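Uncharacterized protein (Parabacteroides merdae, PDB 4MXN) is of unknown function but probably acts as a family 28 glycoside hydrolase, built as a right-handed parallel beta-helix like the enzymes that cut pectin-type polysaccharides. Local coordinates at residues Arg43-Ile48 against Ile68-Asn73; Asn100-Ala105 against Pro148-Met153; Lys186-Ala191 against Asp211-Met216; Ile199-Cys204 against Asn219-Ala224; Gly206-Asp211 against Asn229-Asn234. All blocks are in the same frame, centred on the assembly; numbering follows the deposited sequence. Where two conformers were deposited one is given.

Interaction 1: Arg43-Ile48 against Ile68-Asn73; sequences RAVDYI and IELKSN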
# COMPACT_ATOMS: atom_id res chain seq x y z
N ARG A 43 16.94 0.29 -0.11
CA ARG A 43 18.18 0.84 0.44
C ARG A 43 17.99 2.33 0.80
O ARG A 43 18.49 2.78 1.85
CB ARG A 43 19.35 0.64 -0.53
CG ARG A 43 20.70 1.15 0.03
CD ARG A 43 21.25 0.35 1.21
NE ARG A 43 21.67 -1.00 0.83
CZ ARG A 43 22.90 -1.49 0.95
NH1 ARG A 43 23.88 -0.73 1.45
NH2 ARG A 43 23.17 -2.73 0.58
N ALA A 44 17.23 3.08 -0.03
CA ALA A 44 16.96 4.49 0.29
C ALA A 44 16.16 4.59 1.60
O ALA A 44 16.53 5.36 2.48
CB ALA A 44 16.20 5.14 -0.86
N VAL A 45 15.11 3.73 1.75
CA VAL A 45 14.26 3.71 2.95
C VAL A 45 15.13 3.39 4.18
O VAL A 45 15.03 4.10 5.17
CB VAL A 45 13.05 2.73 2.80
CG1 VAL A 45 12.38 2.45 4.16
CG2 VAL A 45 12.04 3.29 1.81
N ASP A 46 15.99 2.33 4.08
CA ASP A 46 16.88 1.87 5.15
C ASP A 46 17.89 2.97 5.53
O ASP A 46 18.10 3.21 6.73
CB ASP A 46 17.62 0.59 4.74
CG ASP A 46 16.74 -0.64 4.54
OD1 ASP A 46 15.55 -0.58 4.90
OD2 ASP A 46 17.24 -1.65 4.00
N TYR A 47 18.51 3.61 4.53
CA TYR A 47 19.47 4.69 4.75
C TYR A 47 18.80 5.86 5.49
O TYR A 47 19.34 6.34 6.49
CB TYR A 47 20.06 5.17 3.41
CG TYR A 47 21.01 6.35 3.54
CD1 TYR A 47 22.36 6.15 3.82
CD2 TYR A 47 20.57 7.65 3.35
CE1 TYR A 47 23.24 7.23 3.94
CE2 TYR A 47 21.44 8.74 3.46
CZ TYR A 47 22.77 8.52 3.77
OH TYR A 47 23.62 9.59 3.88
N ILE A 48 17.62 6.31 5.00
CA ILE A 48 16.87 7.45 5.58
C ILE A 48 16.50 7.13 7.05
O ILE A 48 16.75 7.98 7.92
CB ILE A 48 15.63 7.84 4.71
CG1 ILE A 48 16.08 8.30 3.30
CG2 ILE A 48 14.80 8.96 5.39
CD1 ILE A 48 14.97 8.32 2.23
N ILE A 68 8.11 -3.17 -1.00
CA ILE A 68 8.95 -2.23 -0.25
C ILE A 68 8.60 -2.31 1.21
O ILE A 68 7.42 -2.21 1.56
CB ILE A 68 8.75 -0.78 -0.78
CG1 ILE A 68 9.04 -0.64 -2.30
CG2 ILE A 68 9.54 0.24 0.06
CD1 ILE A 68 8.23 0.50 -3.00
N GLU A 69 9.61 -2.47 2.08
CA GLU A 69 9.39 -2.49 3.51
C GLU A 69 9.68 -1.10 4.08
O GLU A 69 10.83 -0.65 4.11
CB GLU A 69 10.25 -3.56 4.19
CG GLU A 69 9.99 -3.62 5.68
CD GLU A 69 10.72 -4.67 6.49
OE1 GLU A 69 11.72 -5.24 6.00
OE2 GLU A 69 10.32 -4.88 7.65
N LEU A 70 8.62 -0.41 4.51
CA LEU A 70 8.73 0.92 5.12
C LEU A 70 9.36 0.77 6.52
O LEU A 70 9.11 -0.23 7.20
CB LEU A 70 7.32 1.57 5.17
CG LEU A 70 7.17 3.06 5.42
CD1 LEU A 70 8.23 3.91 4.68
CD2 LEU A 70 5.76 3.51 5.03
N LYS A 71 10.26 1.68 6.89
CA LYS A 71 10.95 1.60 8.19
C LYS A 71 10.59 2.78 9.06
O LYS A 71 10.16 3.80 8.53
CB LYS A 71 12.47 1.50 8.02
CG LYS A 71 12.95 0.25 7.24
CD LYS A 71 12.80 -1.05 8.04
CE LYS A 71 13.26 -2.26 7.27
NZ LYS A 71 14.74 -2.29 7.08
N SER A 72 10.79 2.66 10.38
CA SER A 72 10.47 3.71 11.35
C SER A 72 11.06 5.06 10.97
O SER A 72 12.22 5.14 10.55
CB SER A 72 10.95 3.32 12.75
OG SER A 72 10.21 2.20 13.22
N ASN A 73 10.23 6.11 11.10
CA ASN A 73 10.55 7.53 10.89
C ASN A 73 10.71 7.88 9.41
O ASN A 73 11.19 8.98 9.10
CB ASN A 73 11.77 7.97 11.71
CG ASN A 73 11.60 7.66 13.17
OD1 ASN A 73 10.58 7.99 13.77
ND2 ASN A 73 12.54 6.94 13.73
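V45 lays its CG1 methyl over the backbone of 68-73, 3.5 Å from both E69 O and K71 N, while CG2 looks to I68 CG2 at 4.3 Å. With CG1 anti to the backbone N (chi1 166°), one methyl of the branched valine lies over the 69-71 backbone and the other faces I68. K71 N lies buried beneath CG1 with no hydrogen-bond partner. Beside this apolar patch, K71 holds CG anti to its carbonyl carbon (chi1 -61°), which sets CG 3.8 Å from V45 CG1; bends at chi2 and chi4 then bring NZ to D46 OD1 in a salt bridge of 2.9 Å. The ammonium comes from above the carboxylate plane, 55° out of it, and Q42 NE2 also binds D46 OD1, so two donors grip one oxygen. A methionine here would probably leave the D46 carboxylate without its charged mate. A long lysine suits this partly exposed place because its methylenes cover valine and its charge stays near the surface. Helix 38-50 thus covers the early beta-helix turns, V45 also touching L56 of strand 54-58 and I76 of strand 74-78, while Q42 OE1 accepts from E69 N.

Interaction 2: Asn100-Ala105 against Pro148-Met153; sequences NAIIYA and PALICM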
# COMPACT_ATOMS: atom_id res chain seq x y z
N ASN A 100 1.90 -8.69 3.06
CA ASN A 100 2.32 -8.84 1.66
C ASN A 100 1.69 -7.73 0.84
O ASN A 100 0.51 -7.81 0.51
CB ASN A 100 1.95 -10.20 1.09
CG ASN A 100 2.40 -10.36 -0.35
OD1 ASN A 100 3.34 -9.71 -0.83
ND2 ASN A 100 1.76 -11.23 -1.08
N ALA A 101 2.48 -6.69 0.53
CA ALA A 101 1.98 -5.53 -0.19
C ALA A 101 3.06 -4.83 -0.99
O ALA A 101 4.22 -5.19 -0.86
CB ALA A 101 1.36 -4.55 0.81
N ILE A 102 2.68 -3.81 -1.79
CA ILE A 102 3.67 -2.99 -2.54
C ILE A 102 4.48 -2.18 -1.52
O ILE A 102 5.70 -2.06 -1.64
CB ILE A 102 3.01 -2.11 -3.62
CG1 ILE A 102 2.24 -3.01 -4.64
CG2 ILE A 102 4.06 -1.20 -4.32
CD1 ILE A 102 1.53 -2.24 -5.79
N ILE A 103 3.79 -1.65 -0.50
CA ILE A 103 4.40 -0.97 0.65
C ILE A 103 3.86 -1.64 1.89
O ILE A 103 2.64 -1.60 2.13
CB ILE A 103 4.22 0.58 0.69
CG1 ILE A 103 4.66 1.25 -0.62
CG2 ILE A 103 5.00 1.15 1.91
CD1 ILE A 103 4.24 2.78 -0.76
N TYR A 104 4.74 -2.24 2.69
CA TYR A 104 4.32 -2.85 3.93
C TYR A 104 5.21 -2.39 5.06
O TYR A 104 6.32 -1.91 4.84
CB TYR A 104 4.29 -4.41 3.84
CG TYR A 104 5.65 -5.07 3.78
CD1 TYR A 104 6.33 -5.19 2.58
CD2 TYR A 104 6.25 -5.60 4.93
CE1 TYR A 104 7.58 -5.81 2.52
CE2 TYR A 104 7.50 -6.22 4.87
CZ TYR A 104 8.16 -6.32 3.66
OH TYR A 104 9.39 -6.92 3.59
N ALA A 105 4.73 -2.58 6.29
CA ALA A 105 5.54 -2.27 7.46
C ALA A 105 5.17 -3.23 8.56
O ALA A 105 4.00 -3.54 8.75
CB ALA A 105 5.33 -0.82 7.91
N PRO A 148 -0.44 -9.42 -3.69
CA PRO A 148 -0.19 -8.39 -2.70
C PRO A 148 -1.27 -7.33 -2.61
O PRO A 148 -1.92 -6.96 -3.59
CB PRO A 148 1.12 -7.75 -3.19
CG PRO A 148 1.08 -7.90 -4.67
CD PRO A 148 0.37 -9.21 -4.91
N ALA A 149 -1.39 -6.78 -1.41
CA ALA A 149 -2.20 -5.61 -1.16
C ALA A 149 -1.41 -4.40 -1.67
O ALA A 149 -0.23 -4.55 -2.03
CB ALA A 149 -2.47 -5.48 0.34
N LEU A 150 -2.01 -3.22 -1.73
CA LEU A 150 -1.21 -2.05 -2.13
C LEU A 150 -0.43 -1.55 -0.92
O LEU A 150 0.76 -1.27 -1.04
CB LEU A 150 -2.07 -0.94 -2.75
CG LEU A 150 -2.72 -1.31 -4.07
CD1 LEU A 150 -3.74 -0.28 -4.47
CD2 LEU A 150 -1.72 -1.45 -5.18
N ILE A 151 -1.10 -1.50 0.25
CA ILE A 151 -0.54 -1.10 1.55
C ILE A 151 -0.94 -2.12 2.62
O ILE A 151 -2.11 -2.52 2.68
CB ILE A 151 -1.05 0.33 1.92
CG1 ILE A 151 -0.42 1.42 1.04
CG2 ILE A 151 -0.93 0.64 3.41
CD1 ILE A 151 -1.26 2.80 1.12
N CYS A 152 0.02 -2.53 3.46
CA CYS A 152 -0.25 -3.43 4.57
C CYS A 152 0.60 -3.04 5.78
O CYS A 152 1.83 -3.07 5.68
CB CYS A 152 -0.02 -4.89 4.18
SG CYS A 152 -0.42 -6.08 5.49
N MSE A 153 -0.05 -2.69 6.90
CA MSE A 153 0.65 -2.34 8.14
C MSE A 153 0.27 -3.30 9.25
O MSE A 153 -0.92 -3.50 9.51
CB MSE A 153 0.36 -0.90 8.59
CG MSE A 153 1.29 0.11 8.00
SE MSE A 153 0.48 0.93 6.44
CE MSE A 153 2.08 1.83 5.77
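N100 begins the pairing with its carbonyl O, which accepts from A149 N at 2.9 Å. Its amide slants across P148, with OD1 3.8 Å from P148 CB; CG anti to the backbone N (chi1 -179°) carries it across to the proline. A small residue suits A101, since its CB is already 3.7 Å from C152 CB and 4.0 Å from A149 CB, on the face where C152 is tied by a disulfide to C99. The chain then turns a corner. I102 N bonds to A149 O at 3.0 Å and only weakly to L150 O, while I103 N takes L150 O at 3.1 Å, so the corner amides stay paired although regular strand geometry is lost. I102 CD1 and L150 CD2, on side chains pointing the same way, are pressed to 3.4 Å, tighter than usual van der Waals contact. Beyond the corner I103 O receives C152 N, and I103 and I151 share a buried face well suited to branched aliphatic residues. Y104 turns to the other face, where its CB lies 3.4 Å from C152 O while the ring leads away from 148-153. A105 closes the walk with its N on C152 O at 3.0 Å. Within the parallel beta-helix this pair continues to strand 61-69, whose I68 bonds to both I102 and Y104, while strand 111-114 lies across the interior, I113 meeting I103, I151 and M153.

Interaction 3: Lys186-Ala191 against Asp211-Met216; sequences KVVVNA and DCYFNM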
# COMPACT_ATOMS: atom_id res chain seq x y z
N LYS A 186 -7.97 11.84 2.85
CA LYS A 186 -8.06 12.23 1.42
C LYS A 186 -7.50 11.13 0.46
O LYS A 186 -6.95 11.44 -0.60
CB LYS A 186 -7.35 13.59 1.17
CG LYS A 186 -7.83 14.72 2.10
CD LYS A 186 -6.84 15.89 2.16
CE LYS A 186 -7.18 16.87 3.26
NZ LYS A 186 -6.67 16.42 4.58
N VAL A 187 -7.67 9.86 0.83
CA VAL A 187 -7.17 8.76 0.00
C VAL A 187 -8.27 8.36 -0.99
O VAL A 187 -9.45 8.41 -0.66
CB VAL A 187 -6.65 7.55 0.84
CG1 VAL A 187 -6.30 6.34 -0.04
CG2 VAL A 187 -5.44 7.94 1.68
N VAL A 188 -7.89 8.03 -2.21
CA VAL A 188 -8.84 7.61 -3.23
C VAL A 188 -8.53 6.14 -3.55
O VAL A 188 -7.37 5.82 -3.82
CB VAL A 188 -8.79 8.51 -4.50
CG1 VAL A 188 -9.64 7.92 -5.65
CG2 VAL A 188 -9.20 9.96 -4.18
N VAL A 189 -9.55 5.25 -3.47
CA VAL A 189 -9.35 3.85 -3.85
C VAL A 189 -10.11 3.63 -5.16
O VAL A 189 -11.33 3.80 -5.20
CB VAL A 189 -9.72 2.79 -2.77
CG1 VAL A 189 -9.49 1.38 -3.29
CG2 VAL A 189 -8.95 3.01 -1.47
N ASN A 190 -9.37 3.31 -6.25
CA ASN A 190 -9.94 3.02 -7.57
C ASN A 190 -9.85 1.53 -7.77
O ASN A 190 -8.76 0.97 -7.73
CB ASN A 190 -9.24 3.80 -8.69
CG ASN A 190 -9.55 5.28 -8.69
OD1 ASN A 190 -10.66 5.71 -8.35
ND2 ASN A 190 -8.62 6.08 -9.15
N ALA A 191 -11.01 0.86 -7.84
CA ALA A 191 -11.10 -0.60 -7.93
C ALA A 191 -10.27 -1.17 -9.08
O ALA A 191 -9.66 -2.22 -8.89
CB ALA A 191 -12.55 -1.04 -8.09
N ASP A 211 -12.38 11.93 4.71
CA ASP A 211 -12.45 12.36 3.30
C ASP A 211 -11.90 11.30 2.34
O ASP A 211 -11.18 11.61 1.38
CB ASP A 211 -11.70 13.70 3.09
CG ASP A 211 -12.28 14.84 3.90
OD1 ASP A 211 -13.51 14.93 3.99
OD2 ASP A 211 -11.50 15.59 4.50
N CYS A 212 -12.23 10.05 2.59
CA CYS A 212 -11.78 8.98 1.71
C CYS A 212 -12.86 8.62 0.71
O CYS A 212 -14.05 8.64 1.05
CB CYS A 212 -11.31 7.78 2.53
SG CYS A 212 -9.82 8.14 3.49
N TYR A 213 -12.44 8.37 -0.54
CA TYR A 213 -13.37 8.03 -1.62
C TYR A 213 -13.10 6.61 -2.11
O TYR A 213 -11.93 6.25 -2.32
CB TYR A 213 -13.26 9.04 -2.80
CG TYR A 213 -14.29 8.83 -3.89
CD1 TYR A 213 -15.61 9.23 -3.71
CD2 TYR A 213 -13.94 8.24 -5.10
CE1 TYR A 213 -16.56 9.03 -4.70
CE2 TYR A 213 -14.89 8.04 -6.11
CZ TYR A 213 -16.20 8.42 -5.90
OH TYR A 213 -17.12 8.21 -6.90
N PHE A 214 -14.16 5.80 -2.26
CA PHE A 214 -14.08 4.42 -2.78
C PHE A 214 -14.89 4.41 -4.07
O PHE A 214 -16.09 4.67 -4.02
CB PHE A 214 -14.59 3.42 -1.73
CG PHE A 214 -13.89 3.56 -0.41
CD1 PHE A 214 -12.68 2.91 -0.17
CD2 PHE A 214 -14.41 4.38 0.60
CE1 PHE A 214 -12.02 3.05 1.05
CE2 PHE A 214 -13.75 4.51 1.82
CZ PHE A 214 -12.56 3.85 2.03
N ASN A 215 -14.24 4.23 -5.25
CA ASN A 215 -14.95 4.36 -6.52
C ASN A 215 -15.86 3.13 -6.88
O ASN A 215 -16.52 3.14 -7.94
CB ASN A 215 -13.95 4.63 -7.66
CG ASN A 215 -13.34 3.39 -8.26
OD1 ASN A 215 -13.28 2.32 -7.62
ND2 ASN A 215 -12.89 3.52 -9.51
N MSE A 216 -15.82 2.07 -6.05
CA MSE A 216 -16.54 0.79 -6.15
C MSE A 216 -17.99 0.95 -5.63
O MSE A 216 -18.24 1.85 -4.84
CB MSE A 216 -15.78 -0.29 -5.31
CG MSE A 216 -15.68 0.05 -3.80
SE MSE A 216 -14.49 -1.07 -2.71
CE MSE A 216 -15.39 -2.81 -2.87
O HOH W 1 -9.11 15.40 5.66
O HOH W 2 -10.30 5.71 0.06
O HOH W 3 -10.80 11.38 -1.44
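V189 offers its CB and CG2 as a bump to the ring of F214, whose CD1 lies 3.9 Å from V189 CB in an oblique approach. V189 CG1 stands anti to the backbone N (chi1 179°), which leaves CG2 as the methyl that meets the phenyl ring. Two residues earlier, among buried side chains, the slim thiol of C212 settles near V187, SG being 4.2 Å from V187 CB. On the other face V188 CG1 comes to the edge of the Y213 ring, near its plane. Between the strands, water 2 donates to V187 O and Y213 O and sits above one face of F214, offset toward the rim. The ladder of Y213 N to V187 O, V189 N to Y213 O and N215 N to V189 O is nearly straight. A side chain prolongs it: N215 OD1 accepts from A191 N at 2.7 Å, from above the amide plane, while the N215 and N190 side chains cross at about a right angle, their amide planes 48° apart. With CG between the backbone N and the carbonyl carbon (chi1 86°), N215 turns across to the backbone of 190-191, just past the end of strand 213-214. A leucine in its place would probably leave A191 N without its acceptor. At the exposed end water 1 joins K186 NZ to D211 OD2, while D211 OD1 bonds to N234. Residues stack in register on successive parallel coils, V189 and F214 on the buried face, V188 and Y213 on the other, as in the right-handed parallel beta-helix of family 28 enzymes.

Interaction 4: Ile199-Cys204 against Asn219-Ala224; sequences ISISGC and NPLESA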
# COMPACT_ATOMS: atom_id res chain seq x y z
N ILE A 199 -10.52 -2.10 2.09
CA ILE A 199 -9.83 -2.00 3.40
C ILE A 199 -10.19 -3.15 4.31
O ILE A 199 -11.37 -3.43 4.51
CB ILE A 199 -10.15 -0.64 4.09
CG1 ILE A 199 -9.59 0.53 3.27
CG2 ILE A 199 -9.56 -0.57 5.54
CD1 ILE A 199 -10.24 1.68 3.51
N SER A 200 -9.15 -3.75 4.92
CA SER A 200 -9.24 -4.80 5.91
C SER A 200 -8.67 -4.25 7.22
O SER A 200 -7.52 -3.77 7.23
CB SER A 200 -8.50 -6.06 5.44
OG SER A 200 -8.60 -7.08 6.42
N ILE A 201 -9.48 -4.26 8.31
CA ILE A 201 -9.05 -3.74 9.63
C ILE A 201 -9.31 -4.83 10.68
O ILE A 201 -10.40 -5.41 10.73
CB ILE A 201 -9.72 -2.37 10.01
CG1 ILE A 201 -9.44 -1.26 8.97
CG2 ILE A 201 -9.27 -1.90 11.41
CD1 ILE A 201 -10.25 0.06 9.12
N SER A 202 -8.30 -5.09 11.52
CA SER A 202 -8.41 -6.05 12.62
C SER A 202 -7.47 -5.65 13.75
O SER A 202 -6.34 -5.22 13.48
CB SER A 202 -8.11 -7.48 12.16
OG SER A 202 -6.76 -7.66 11.79
N GLY A 203 -7.96 -5.79 14.98
CA GLY A 203 -7.24 -5.51 16.22
C GLY A 203 -6.56 -4.15 16.36
O GLY A 203 -5.59 -4.04 17.09
N CYS A 204 -7.07 -3.12 15.67
CA CYS A 204 -6.47 -1.79 15.73
C CYS A 204 -7.01 -0.99 16.92
O CYS A 204 -8.09 -1.27 17.45
CB CYS A 204 -6.68 -1.03 14.43
SG CYS A 204 -5.78 -1.71 13.01
N ASN A 219 -19.80 -2.57 -0.25
CA ASN A 219 -19.16 -2.15 1.01
C ASN A 219 -17.64 -2.34 0.88
O ASN A 219 -17.17 -3.47 0.69
CB ASN A 219 -19.72 -2.92 2.23
CG ASN A 219 -19.11 -2.55 3.59
OD1 ASN A 219 -18.43 -1.54 3.77
ND2 ASN A 219 -19.38 -3.38 4.59
N PRO A 220 -16.86 -1.24 0.97
CA PRO A 220 -15.40 -1.34 0.78
C PRO A 220 -14.63 -1.94 1.95
O PRO A 220 -13.49 -2.36 1.81
CB PRO A 220 -14.97 0.12 0.61
CG PRO A 220 -16.21 0.91 0.47
CD PRO A 220 -17.28 0.16 1.16
N LEU A 221 -15.27 -1.94 3.11
CA LEU A 221 -14.64 -2.31 4.37
C LEU A 221 -14.91 -3.74 4.82
O LEU A 221 -16.05 -4.20 4.88
CB LEU A 221 -15.14 -1.31 5.42
CG LEU A 221 -14.61 -1.36 6.86
CD1 LEU A 221 -13.12 -1.26 6.90
CD2 LEU A 221 -15.20 -0.20 7.66
N GLU A 222 -13.83 -4.41 5.19
CA GLU A 222 -13.81 -5.74 5.80
C GLU A 222 -13.25 -5.55 7.20
O GLU A 222 -12.14 -5.01 7.35
CB GLU A 222 -12.96 -6.71 4.96
CG GLU A 222 -12.83 -8.11 5.51
CD GLU A 222 -12.13 -9.09 4.58
OE1 GLU A 222 -10.97 -8.82 4.19
OE2 GLU A 222 -12.74 -10.14 4.26
N SER A 223 -14.01 -5.92 8.22
CA SER A 223 -13.56 -5.78 9.60
C SER A 223 -13.72 -7.08 10.37
O SER A 223 -14.73 -7.76 10.22
CB SER A 223 -14.33 -4.66 10.30
OG SER A 223 -13.93 -4.55 11.66
N ALA A 224 -12.71 -7.42 11.20
CA ALA A 224 -12.76 -8.62 12.06
C ALA A 224 -13.59 -8.34 13.32
O ALA A 224 -13.88 -9.26 14.09
CB ALA A 224 -11.35 -9.03 12.45
O HOH W 4 -11.68 -4.82 13.51
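I199 and L221 pack as rungs of the parallel beta-helix, the two side chains slanting across each other so that I199 CG2 meets L221 CD1 at 3.9 Å. In L221, CG anti to the backbone N (chi1 -176°) together with chi2 of 56° brings CD1 back to 3.7 Å from I199 O. In one of its two deposited conformers I201 also brings CD1 against the same leucine methyl, so that contact is less certain. Branched and apolar residues suit the places of I199, I201 and L221, because these turn inward, where I199 also touches F214. The opposite face carries polar residues. S200 and E222 are bridge partners there, and OE1 of the extended glutamate comes no nearer than 3.7 Å to S200 OG, a loose neighbourhood at the solvent. Farther along, S202 CB and A224 CB touch at 3.6 Å, two small groups where the strands end. The axes of strands 199-202 and 221-223 are 20° apart, and four bonds join the backbones: I199 N to P220 O, E222 N to I199 O, I201 N to E222 O and A224 N to I201 O. S223, on the isoleucine face but exposed, hydrogen-bonds G225 N through OG and shares water 4 with I201 O. P220 has no N-H to give, and the turn before the strand is held by N219 OD1, which accepts from L221 N at 3.3 Å, the donor standing above the amide plane, in an Asx turn.

Interaction 5: Gly206-Asp211 against Asn229-Asn234; sequences GVKMTD and NLIFTN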
# COMPACT_ATOMS: atom_id res chain seq x y z
N GLY A 206 -7.39 3.04 17.57
CA GLY A 206 -7.28 4.42 17.12
C GLY A 206 -7.02 4.47 15.63
O GLY A 206 -5.87 4.37 15.19
N VAL A 207 -8.09 4.51 14.84
CA VAL A 207 -8.03 4.62 13.38
C VAL A 207 -8.98 5.72 12.99
O VAL A 207 -10.19 5.60 13.21
CB VAL A 207 -8.28 3.29 12.61
CG1 VAL A 207 -8.17 3.51 11.09
CG2 VAL A 207 -7.31 2.19 13.05
N LYS A 208 -8.42 6.82 12.44
CA LYS A 208 -9.24 7.94 12.02
C LYS A 208 -9.16 8.05 10.51
O LYS A 208 -8.10 8.38 9.97
CB LYS A 208 -8.83 9.26 12.71
CG LYS A 208 -9.07 9.31 14.20
CD LYS A 208 -8.99 10.75 14.68
CE LYS A 208 -9.17 10.90 16.17
NZ LYS A 208 -9.51 12.31 16.54
N MSE A 209 -10.28 7.78 9.84
CA MSE A 209 -10.36 7.84 8.38
C MSE A 209 -11.26 9.02 7.99
O MSE A 209 -12.41 9.07 8.42
CB MSE A 209 -10.88 6.52 7.80
CG MSE A 209 -10.56 6.37 6.33
SE MSE A 209 -10.74 4.57 5.62
CE MSE A 209 -9.29 3.69 6.55
N THR A 210 -10.70 9.99 7.22
CA THR A 210 -11.41 11.21 6.83
C THR A 210 -11.27 11.53 5.34
O THR A 210 -10.17 11.43 4.79
CB THR A 210 -10.86 12.38 7.68
OG1 THR A 210 -10.82 11.97 9.04
CG2 THR A 210 -11.70 13.67 7.57
N ASP A 211 -12.38 11.93 4.71
CA ASP A 211 -12.45 12.36 3.30
C ASP A 211 -11.90 11.30 2.34
O ASP A 211 -11.18 11.61 1.38
CB ASP A 211 -11.70 13.70 3.09
CG ASP A 211 -12.28 14.84 3.90
OD1 ASP A 211 -13.51 14.93 3.99
OD2 ASP A 211 -11.50 15.59 4.50
N ASN A 229 -11.86 2.62 18.94
CA ASN A 229 -11.57 4.03 18.63
C ASN A 229 -11.44 4.24 17.10
O ASN A 229 -10.47 4.81 16.61
CB ASN A 229 -10.34 4.53 19.40
CG ASN A 229 -10.56 4.52 20.90
OD1 ASN A 229 -11.48 5.17 21.41
ND2 ASN A 229 -9.75 3.76 21.64
N LEU A 230 -12.43 3.75 16.35
CA LEU A 230 -12.53 3.91 14.90
C LEU A 230 -13.43 5.10 14.60
O LEU A 230 -14.55 5.16 15.12
CB LEU A 230 -13.09 2.65 14.21
CG LEU A 230 -12.42 1.30 14.44
CD1 LEU A 230 -13.13 0.24 13.65
CD2 LEU A 230 -10.96 1.31 14.01
N ILE A 231 -12.93 6.08 13.83
CA ILE A 231 -13.71 7.27 13.48
C ILE A 231 -13.64 7.48 11.97
O ILE A 231 -12.57 7.75 11.42
CB ILE A 231 -13.28 8.56 14.25
CG1 ILE A 231 -13.34 8.36 15.80
CG2 ILE A 231 -14.14 9.77 13.81
CD1 ILE A 231 -12.66 9.43 16.64
N PHE A 232 -14.79 7.37 11.31
CA PHE A 232 -14.95 7.57 9.87
C PHE A 232 -15.71 8.86 9.65
O PHE A 232 -16.84 8.99 10.13
CB PHE A 232 -15.68 6.37 9.23
CG PHE A 232 -14.95 5.05 9.33
CD1 PHE A 232 -15.09 4.24 10.45
CD2 PHE A 232 -14.17 4.59 8.27
CE1 PHE A 232 -14.42 3.01 10.53
CE2 PHE A 232 -13.51 3.36 8.35
CZ PHE A 232 -13.63 2.59 9.49
N THR A 233 -15.08 9.84 8.97
CA THR A 233 -15.70 11.14 8.68
C THR A 233 -15.69 11.35 7.18
O THR A 233 -14.61 11.36 6.59
CB THR A 233 -14.97 12.28 9.40
OG1 THR A 233 -14.89 12.00 10.79
CG2 THR A 233 -15.60 13.66 9.15
N ASN A 234 -16.87 11.55 6.58
CA ASN A 234 -17.04 11.79 5.15
C ASN A 234 -16.24 10.75 4.28
O ASN A 234 -15.47 11.12 3.39
CB ASN A 234 -16.64 13.26 4.81
CG ASN A 234 -16.93 13.67 3.38
OD1 ASN A 234 -17.94 13.27 2.78
ND2 ASN A 234 -15.99 14.38 2.77
O HOH W 5 -12.41 11.04 10.94
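V207 and L230 form the tight half of this rung pair near the C-terminal end of the parallel beta-helix, V207 CB lying 3.6 Å from L230 CD2 as the two side chains point inward together. In L230, CG anti to the carbonyl carbon (chi1 -55°) and an extended chi2 (-179°) together bring CD2 to the valine. Next along the same face, M209 CB rests 3.8 Å from F232 CD2, in an oblique approach to the ring. The selenium of M209 makes a Met-aromatic contact with that ring, but M209 has two conformers, so this detail is doubtful. The other face is looser and wetter. K208 stretches out beside I231, its CE methylene touching the exposed isoleucine's CD1 at 3.8 Å while its ammonium heads outward. T210 and T233 stand side by side, and water 5 donates to T210 OG1 at 2.6 Å and hydrogen-bonds T233 OG1, bridging the two hydroxyls. Between the two faces, five backbone bonds join the strands, from V207 N to N229 O through to D211 N to T233 O. G206 suits its place because its backbone angles would bring any CB into the carbonyl oxygen of the residue before. The last rung is made by side chains: D211 OD1 accepts on its anti lone pair from N234 ND2 at 2.8 Å, with the oxygen in the amide plane and the carboxylate turned 76° from it.

Interaction 2 is the deeply buried contact of the five, whereas interactions 1, 3 and 4 are partly buried and interaction 5 lies at the surface. Interaction 1 differs in kind: a helix meets the loop that follows strand 61-69 through one salt bridge and a valine, without a backbone ladder. The other four are parallel backbone pairings. Interactions 2 and 4 hold the same five-stranded sheet, and interactions 3 and 5 share D211 and reach neighbouring strands. Interactions 3, 4 and 5 also meet across the interior, where F214 packs on I199 and P220, and F232 on L221. Moving outward, disulfide and tight aliphatic packing give way to water bridges, threonines and amide-carboxylate bonds.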